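F420-H2 Dependent Reductase A (Mycobacterium smegmatis str. MC2 155, PDB 3H96) is an F420H2-dependent reductase of a mycobacterial family that degrades aflatoxins, and probably also acts on quinones. Local coordinates at residues A[51-56]-A[63-68]; A[109-114]-A[135-140]. One frame throughout, in Å; residues are numbered along the deposited sequence.

Interaction 1. Residues A[51-56]-A[63-68]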
HETATM    1  N   MSE A  51       4.782   1.143  -1.771  1.00  7.47           N
HETATM    2  CA  MSE A  51       5.445  -0.079  -1.341  1.00  7.29           C
HETATM    3  C   MSE A  51       4.473  -1.159  -0.845  1.00  7.99           C
HETATM    4  O   MSE A  51       3.372  -0.842  -0.403  1.00  9.62           O
HETATM    5  CB  MSE A  51       6.405   0.280  -0.201  1.00  9.31           C
HETATM    6  CG  MSE A  51       7.683   1.022  -0.699  1.00  9.77           C
HETATM    7 SE   MSE A  51       8.842   1.207   0.922  1.00 15.66          SE
HETATM    8  CE  MSE A  51      10.315   2.392   0.245  1.00 16.90           C
ATOM      9  N   TYR A  52       4.872  -2.421  -0.905  1.00  7.11           N
ATOM     10  CA  TYR A  52       4.174  -3.420  -0.127  1.00  9.61           C
ATOM     11  C   TYR A  52       5.113  -4.313   0.638  1.00  9.91           C
ATOM     12  O   TYR A  52       6.289  -4.347   0.361  1.00 10.16           O
ATOM     13  CB  TYR A  52       3.283  -4.262  -1.054  1.00  7.15           C
ATOM     14  CG  TYR A  52       4.020  -5.219  -1.918  1.00 10.01           C
ATOM     15  CD1 TYR A  52       4.367  -6.506  -1.439  1.00  9.42           C
ATOM     16  CD2 TYR A  52       4.350  -4.873  -3.217  1.00  8.28           C
ATOM     17  CE1 TYR A  52       5.024  -7.427  -2.227  1.00 10.31           C
ATOM     18  CE2 TYR A  52       5.042  -5.785  -4.042  1.00  7.72           C
ATOM     19  CZ  TYR A  52       5.371  -7.054  -3.567  1.00 11.24           C
ATOM     20  OH  TYR A  52       6.019  -7.935  -4.441  1.00  9.22           O
ATOM     21  N   LEU A  53       4.578  -5.067   1.594  1.00 10.68           N
ATOM     22  CA  LEU A  53       5.362  -6.084   2.262  1.00  9.51           C
ATOM     23  C   LEU A  53       4.719  -7.387   1.910  1.00 10.49           C
ATOM     24  O   LEU A  53       3.511  -7.577   2.169  1.00 11.50           O
ATOM     25  CB  LEU A  53       5.309  -5.851   3.782  1.00  9.49           C
ATOM     26  CG  LEU A  53       6.105  -6.900   4.611  1.00 10.43           C
ATOM     27  CD1 LEU A  53       7.629  -6.622   4.466  1.00  8.14           C
ATOM     28  CD2 LEU A  53       5.754  -6.717   6.079  1.00  9.19           C
ATOM     29  N   PRO A  54       5.501  -8.335   1.356  1.00 11.84           N
ATOM     30  CA  PRO A  54       4.842  -9.621   1.105  1.00 11.87           C
ATOM     31  C   PRO A  54       4.493 -10.423   2.386  1.00 13.59           C
ATOM     32  O   PRO A  54       5.088 -10.288   3.455  1.00 12.10           O
ATOM     33  CB  PRO A  54       5.816 -10.398   0.179  1.00 13.23           C
ATOM     34  CG  PRO A  54       7.266  -9.561   0.225  1.00 14.05           C
ATOM     35  CD  PRO A  54       6.948  -8.255   0.992  1.00  9.75           C
ATOM     36  N   SER A  55       3.410 -11.190   2.315  1.00 14.49           N
ATOM     37  CA  SER A  55       2.971 -11.951   3.453  1.00 14.07           C
ATOM     38  C   SER A  55       4.020 -13.013   3.746  1.00 16.42           C
ATOM     39  O   SER A  55       4.498 -13.652   2.884  1.00 15.68           O
ATOM     40  CB  SER A  55       1.633 -12.633   3.224  1.00 28.23           C
ATOM     41  OG  SER A  55       1.410 -13.624   4.152  1.00 28.97           O
ATOM     42  N   ASP A  56       4.362 -13.198   4.982  1.00 17.26           N
ATOM     43  CA  ASP A  56       5.292 -14.299   5.236  1.00 19.71           C
ATOM     44  C   ASP A  56       4.609 -15.682   5.367  1.00 20.69           C
ATOM     45  O   ASP A  56       5.312 -16.683   5.504  1.00 21.37           O
ATOM     46  CB  ASP A  56       6.147 -14.039   6.472  1.00 20.52           C
ATOM     47  CG  ASP A  56       7.338 -13.125   6.201  1.00 26.96           C
ATOM     48  OD1 ASP A  56       7.722 -12.432   7.188  1.00 33.55           O
ATOM     49  OD2 ASP A  56       7.921 -13.094   5.049  1.00 27.27           O
ATOM     50  N   TYR A  63       0.717  -6.874   1.897  1.00  7.81           N
ATOM     51  CA  TYR A  63       0.240  -5.889   2.857  1.00  9.38           C
ATOM     52  C   TYR A  63       0.611  -4.507   2.403  1.00  9.73           C
ATOM     53  O   TYR A  63       1.755  -4.306   2.001  1.00  8.91           O
ATOM     54  CB  TYR A  63       0.916  -6.160   4.213  1.00 11.03           C
ATOM     55  CG  TYR A  63       0.501  -7.454   4.772  1.00 12.64           C
ATOM     56  CD1 TYR A  63      -0.823  -7.653   5.158  1.00 13.96           C
ATOM     57  CD2 TYR A  63       1.402  -8.514   4.894  1.00 14.81           C
ATOM     58  CE1 TYR A  63      -1.231  -8.864   5.702  1.00 20.52           C
ATOM     59  CE2 TYR A  63       0.998  -9.714   5.405  1.00 19.00           C
ATOM     60  CZ  TYR A  63      -0.314  -9.883   5.807  1.00 20.73           C
ATOM     61  OH  TYR A  63      -0.717 -11.079   6.373  1.00 27.60           O
ATOM     62  N   VAL A  64      -0.348  -3.549   2.423  1.00  8.43           N
ATOM     63  CA  VAL A  64       0.011  -2.160   2.119  1.00  8.47           C
ATOM     64  C   VAL A  64      -0.252  -1.307   3.367  1.00  9.49           C
ATOM     65  O   VAL A  64      -0.972  -1.738   4.275  1.00  8.06           O
ATOM     66  CB  VAL A  64      -0.710  -1.593   0.890  1.00  8.94           C
ATOM     67  CG1 VAL A  64      -0.287  -2.411  -0.435  1.00  7.12           C
ATOM     68  CG2 VAL A  64      -2.187  -1.807   1.023  1.00  9.46           C
ATOM     69  N   PHE A  65       0.329  -0.107   3.397  1.00  7.81           N
ATOM     70  CA  PHE A  65       0.389   0.664   4.650  1.00  8.78           C
ATOM     71  C   PHE A  65      -0.166   1.967   4.318  1.00  8.52           C
ATOM     72  O   PHE A  65       0.416   2.683   3.464  1.00  9.84           O
ATOM     73  CB  PHE A  65       1.884   0.824   5.090  1.00  8.90           C
ATOM     74  CG  PHE A  65       2.525  -0.499   5.381  1.00 11.45           C
ATOM     75  CD1 PHE A  65       2.389  -1.110   6.680  1.00  8.82           C
ATOM     76  CD2 PHE A  65       3.094  -1.238   4.353  1.00 13.13           C
ATOM     77  CE1 PHE A  65       2.868  -2.374   6.916  1.00 10.49           C
ATOM     78  CE2 PHE A  65       3.598  -2.539   4.608  1.00  8.69           C
ATOM     79  CZ  PHE A  65       3.496  -3.093   5.869  1.00 13.29           C
ATOM     80  N   ALA A  66      -1.247   2.352   4.980  1.00  9.20           N
ATOM     81  CA  ALA A  66      -1.862   3.659   4.668  1.00  9.59           C
ATOM     82  C   ALA A  66      -1.172   4.816   5.400  1.00 11.83           C
ATOM     83  O   ALA A  66      -1.804   5.539   6.186  1.00 13.00           O
ATOM     84  CB  ALA A  66      -3.388   3.612   4.958  1.00 10.00           C
ATOM     85  N   SER A  67       0.126   4.953   5.173  1.00 10.68           N
ATOM     86  CA  SER A  67       1.007   5.783   5.982  1.00 13.20           C
ATOM     87  C   SER A  67       0.941   7.282   5.640  1.00 14.51           C
ATOM     88  O   SER A  67       1.002   8.151   6.531  1.00 15.05           O
ATOM     89  CB  SER A  67       2.443   5.261   5.781  1.00 11.40           C
ATOM     90  OG  SER A  67       2.740   5.109   4.402  1.00 13.64           O
ATOM     91  N   LYS A  68       0.784   7.586   4.361  1.00 15.37           N
ATOM     92  CA  LYS A  68       0.712   8.985   3.906  1.00 18.23           C
ATOM     93  C   LYS A  68       1.813   9.854   4.570  1.00 19.11           C
ATOM     94  O   LYS A  68       1.552  10.954   5.063  1.00 19.85           O
ATOM     95  CB  LYS A  68      -0.693   9.585   4.144  1.00 18.35           C
ATOM     96  CG  LYS A  68      -0.881  10.900   3.403  1.00 21.12           C
ATOM     97  CD  LYS A  68      -2.322  11.130   3.059  1.00 25.12           C
ATOM     98  CE  LYS A  68      -2.980  12.116   3.944  1.00 28.29           C
ATOM     99  NZ  LYS A  68      -2.965  13.454   3.303  1.00 28.76           N
TER
HETATM  100  O   HOH W   1       2.002   0.811   1.328  1.00  9.79           O
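Leu53 and Tyr63 face each other as an antiparallel hydrogen-bonded pair, joining the two strands of a short beta hairpin. The pair is reciprocal: Leu53 N donates to Tyr63 O at 3.0 Å, and Tyr63 N returns a bond to Leu53 O at 2.9 Å. On the Met51 side of this pair a water takes over, donating to Met51 O and accepting from Phe65 N, each at 2.8 Å. Toward the turn, Ser55 pairs through its backbone with Thr61.

Apolar contacts lie on both faces of the hairpin. Beside Tyr63, Leu53 CB meets the edge of the Phe65 ring, 3.8 Å from CE2 and nearly in the ring plane. On the other face Tyr52 CB packs against Val64 CG1 at 4.1 Å. The chi1 of Tyr63 (-65°) swings its ring, beside its own backbone N, toward the Ser55 end of the partner strand, where CE2 lies 3.6 Å from Ser55 CA and also meets CB. The Ser55 hydroxyl is engaged within the turn by Asp57 N and Asp58 N.

Between these two segments the direct polar links are thus one reciprocal pair, extended by a water, while apolar contacts on both faces add packing to the backbone pairing.

Interaction 2. Residues A[109-114]-A[135-140]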
ATOM      1  N   ASP A 109       0.344  -4.778  14.284  1.00 16.96           N
ATOM      2  CA  ASP A 109       1.570  -4.378  14.935  1.00 17.14           C
ATOM      3  C   ASP A 109       2.738  -5.237  14.449  1.00 15.99           C
ATOM      4  O   ASP A 109       3.851  -4.701  14.250  1.00 14.53           O
ATOM      5  CB  ASP A 109       1.441  -4.506  16.461  1.00 17.95           C
ATOM      6  CG  ASP A 109       0.632  -3.380  17.076  1.00 22.81           C
ATOM      7  OD1 ASP A 109       0.217  -2.435  16.346  1.00 24.11           O
ATOM      8  OD2 ASP A 109       0.446  -3.429  18.320  1.00 26.84           O
ATOM      9  N   ARG A 110       2.514  -6.542  14.294  1.00 15.07           N
ATOM     10  CA  ARG A 110       3.597  -7.347  13.875  1.00 17.51           C
ATOM     11  C   ARG A 110       3.988  -7.084  12.437  1.00 14.79           C
ATOM     12  O   ARG A 110       5.167  -7.016  12.133  1.00 12.50           O
ATOM     13  CB  ARG A 110       3.506  -8.841  14.269  1.00 19.90           C
ATOM     14  CG  ARG A 110       2.628  -9.654  13.467  1.00 27.17           C
ATOM     15  CD  ARG A 110       2.872 -11.146  13.692  0.50 29.17           C
ATOM     16  NE  ARG A 110       1.641 -11.893  13.437  0.50 31.98           N
ATOM     17  CZ  ARG A 110       1.077 -12.020  12.239  0.50 32.11           C
ATOM     18  NH1 ARG A 110       1.635 -11.456  11.186  0.50 29.66           N
ATOM     19  NH2 ARG A 110      -0.050 -12.715  12.099  0.50 33.90           N
ATOM     20  N   ILE A 111       3.005  -6.912  11.550  1.00 14.70           N
ATOM     21  CA  ILE A 111       3.325  -6.672  10.135  1.00 12.48           C
ATOM     22  C   ILE A 111       3.946  -5.252  10.008  1.00 13.18           C
ATOM     23  O   ILE A 111       4.968  -5.085   9.343  1.00 10.36           O
ATOM     24  CB  ILE A 111       2.097  -6.821   9.283  1.00 13.42           C
ATOM     25  CG1 ILE A 111       1.646  -8.295   9.255  1.00 12.25           C
ATOM     26  CG2 ILE A 111       2.269  -6.233   7.847  1.00 12.20           C
ATOM     27  CD1 ILE A 111       0.152  -8.364   9.035  1.00 16.21           C
ATOM     28  N   TYR A 112       3.366  -4.266  10.712  1.00 13.05           N
ATOM     29  CA  TYR A 112       3.968  -2.958  10.708  1.00 13.38           C
ATOM     30  C   TYR A 112       5.388  -3.026  11.253  1.00 13.64           C
ATOM     31  O   TYR A 112       6.266  -2.408  10.682  1.00 13.12           O
ATOM     32  CB  TYR A 112       3.159  -1.937  11.535  1.00 13.84           C
ATOM     33  CG  TYR A 112       3.455  -0.528  11.068  1.00 12.51           C
ATOM     34  CD1 TYR A 112       4.580   0.173  11.547  1.00 13.45           C
ATOM     35  CD2 TYR A 112       2.629   0.090  10.099  1.00 14.84           C
ATOM     36  CE1 TYR A 112       4.873   1.458  11.077  1.00 10.64           C
ATOM     37  CE2 TYR A 112       2.879   1.379   9.637  1.00 12.88           C
ATOM     38  CZ  TYR A 112       4.035   2.046  10.156  1.00 15.48           C
ATOM     39  OH  TYR A 112       4.332   3.300   9.737  1.00 12.77           O
ATOM     40  N   SER A 113       5.643  -3.762  12.352  1.00 13.98           N
ATOM     41  CA  SER A 113       7.027  -3.834  12.853  1.00 14.82           C
ATOM     42  C   SER A 113       8.007  -4.386  11.855  1.00 13.48           C
ATOM     43  O   SER A 113       9.096  -3.928  11.819  1.00 10.13           O
ATOM     44  CB  SER A 113       7.193  -4.663  14.133  1.00 17.10           C
ATOM     45  OG  SER A 113       6.199  -4.214  15.004  1.00 23.01           O
ATOM     46  N   GLU A 114       7.618  -5.369  11.051  1.00 13.39           N
ATOM     47  CA  GLU A 114       8.534  -5.938  10.027  1.00 12.70           C
ATOM     48  C   GLU A 114       8.801  -4.893   8.949  1.00 12.50           C
ATOM     49  O   GLU A 114       9.941  -4.667   8.509  1.00 12.44           O
ATOM     50  CB  GLU A 114       7.956  -7.255   9.424  1.00 14.39           C
ATOM     51  CG  GLU A 114       8.872  -7.959   8.366  1.00 10.81           C
ATOM     52  CD  GLU A 114      10.298  -8.293   8.916  1.00 16.78           C
ATOM     53  OE1 GLU A 114      11.291  -8.345   8.127  1.00 14.96           O
ATOM     54  OE2 GLU A 114      10.425  -8.443  10.148  1.00 20.19           O
ATOM     55  N   ILE A 135      -1.888   3.916  11.917  1.00 12.89           N
ATOM     56  CA  ILE A 135      -1.646   3.768  10.446  1.00 10.35           C
ATOM     57  C   ILE A 135      -2.257   2.443  10.031  1.00 10.61           C
ATOM     58  O   ILE A 135      -1.858   1.371  10.559  1.00 11.27           O
ATOM     59  CB  ILE A 135      -0.130   3.931  10.125  1.00 10.55           C
ATOM     60  CG1 ILE A 135       0.210   5.425  10.318  1.00 12.78           C
ATOM     61  CG2 ILE A 135       0.222   3.625   8.654  1.00  8.67           C
ATOM     62  CD1 ILE A 135       1.735   5.714  10.295  1.00 14.95           C
ATOM     63  N   PRO A 136      -3.256   2.513   9.117  1.00 10.76           N
ATOM     64  CA  PRO A 136      -3.889   1.255   8.753  1.00 11.61           C
ATOM     65  C   PRO A 136      -2.986   0.331   7.945  1.00 12.60           C
ATOM     66  O   PRO A 136      -2.148   0.773   7.106  1.00 11.10           O
ATOM     67  CB  PRO A 136      -5.117   1.672   7.932  1.00 11.80           C
ATOM     68  CG  PRO A 136      -5.428   3.154   8.403  1.00 12.34           C
ATOM     69  CD  PRO A 136      -4.055   3.710   8.749  1.00  8.91           C
ATOM     70  N   VAL A 137      -3.123  -0.965   8.210  1.00 11.22           N
ATOM     71  CA  VAL A 137      -2.514  -1.947   7.295  1.00 10.44           C
ATOM     72  C   VAL A 137      -3.623  -2.725   6.590  1.00  9.46           C
ATOM     73  O   VAL A 137      -4.521  -3.252   7.256  1.00 10.82           O
ATOM     74  CB  VAL A 137      -1.575  -2.882   8.105  1.00  9.99           C
ATOM     75  CG1 VAL A 137      -0.978  -4.056   7.255  1.00  8.32           C
ATOM     76  CG2 VAL A 137      -0.437  -2.067   8.654  1.00 12.12           C
ATOM     77  N   LEU A 138      -3.558  -2.832   5.258  1.00 10.00           N
ATOM     78  CA  LEU A 138      -4.514  -3.633   4.530  1.00 11.21           C
ATOM     79  C   LEU A 138      -3.809  -4.859   3.896  1.00 12.01           C
ATOM     80  O   LEU A 138      -2.674  -4.744   3.430  1.00 10.76           O
ATOM     81  CB  LEU A 138      -5.135  -2.802   3.387  1.00 10.83           C
ATOM     82  CG  LEU A 138      -5.864  -1.511   3.748  1.00 12.57           C
ATOM     83  CD1 LEU A 138      -6.449  -0.946   2.451  1.00 13.33           C
ATOM     84  CD2 LEU A 138      -7.033  -1.792   4.674  1.00 11.09           C
ATOM     85  N   ALA A 139      -4.527  -5.981   3.859  1.00 11.68           N
ATOM     86  CA  ALA A 139      -4.133  -7.177   3.174  1.00 11.51           C
ATOM     87  C   ALA A 139      -4.828  -7.235   1.793  1.00 13.34           C
ATOM     88  O   ALA A 139      -6.066  -7.228   1.697  1.00 13.78           O
ATOM     89  CB  ALA A 139      -4.495  -8.393   4.033  1.00 11.57           C
ATOM     90  N   LEU A 140      -4.029  -7.303   0.729  1.00 13.43           N
ATOM     91  CA  LEU A 140      -4.509  -7.464  -0.610  1.00 13.59           C
ATOM     92  C   LEU A 140      -4.283  -8.921  -1.063  1.00 15.75           C
ATOM     93  O   LEU A 140      -3.151  -9.360  -1.294  1.00 17.81           O
ATOM     94  CB  LEU A 140      -3.819  -6.432  -1.501  1.00 12.30           C
ATOM     95  CG  LEU A 140      -3.850  -5.013  -0.917  1.00 12.24           C
ATOM     96  CD1 LEU A 140      -3.137  -4.030  -1.914  1.00 10.33           C
ATOM     97  CD2 LEU A 140      -5.365  -4.540  -0.658  1.00  7.91           C
TER
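Tyr112, on helix 105-118, lays one side of its ring along two residues of the chain entering strand 137-142. Its CG stands anti to the backbone N (chi1 -157°), which carries the ring out from the helix so that CD2 and CE2 meet successive aliphatic groups. CD2 lies 4.0 Å from Val137 CG2, a methyl at the ring edge and near its plane. CE2 approaches Ile135 CG2 more closely, at 3.6 Å, and this methyl comes in at a slant. Farther out, Tyr112 OH sits 3.6 Å from Ile135 CD1; the hydroxyl itself is hydrogen-bonded to Phe122 O.

Val137 divides its two methyls between neighbouring helix residues. CG1, anti to the backbone N (chi1 174°), reaches Ile111 CG2 at 4.0 Å, and CG2 turns to the tyrosine. No hydrogen bond crosses between the segments, so the contact is wholly apolar packing of four buried side chains.

Helix 105-118 therefore rests on one face of the antiparallel sheet. Ile111 also touches Val103 and Tyr63 on the strands flanking 137-142, Val137 meets Phe65, and the Phe122 bond ties Tyr112 to helix 121-128.

Both interactions involve the same antiparallel sheet, their centres about 6 Å apart, and come in series along the chain: the hairpin closes before helix 105-118 and strand 137-142 are reached. Strands 61-65 and 137-142 are neighbours, with probable hydrogen bonds from Val64 N to Leu138 O and from Ala66 N to Pro136 O, both 2.8 Å. Phe65 CD1 also packs on Val137 CG2 at 3.6 Å. Helix 105-118 spans both contacts from one face, touching Leu53 and Phe65 through Gln115. Interaction 1 thus adds an edge strand to the sheet, and interaction 2 anchors a helix over it, within a fold of the FMN-binding clan.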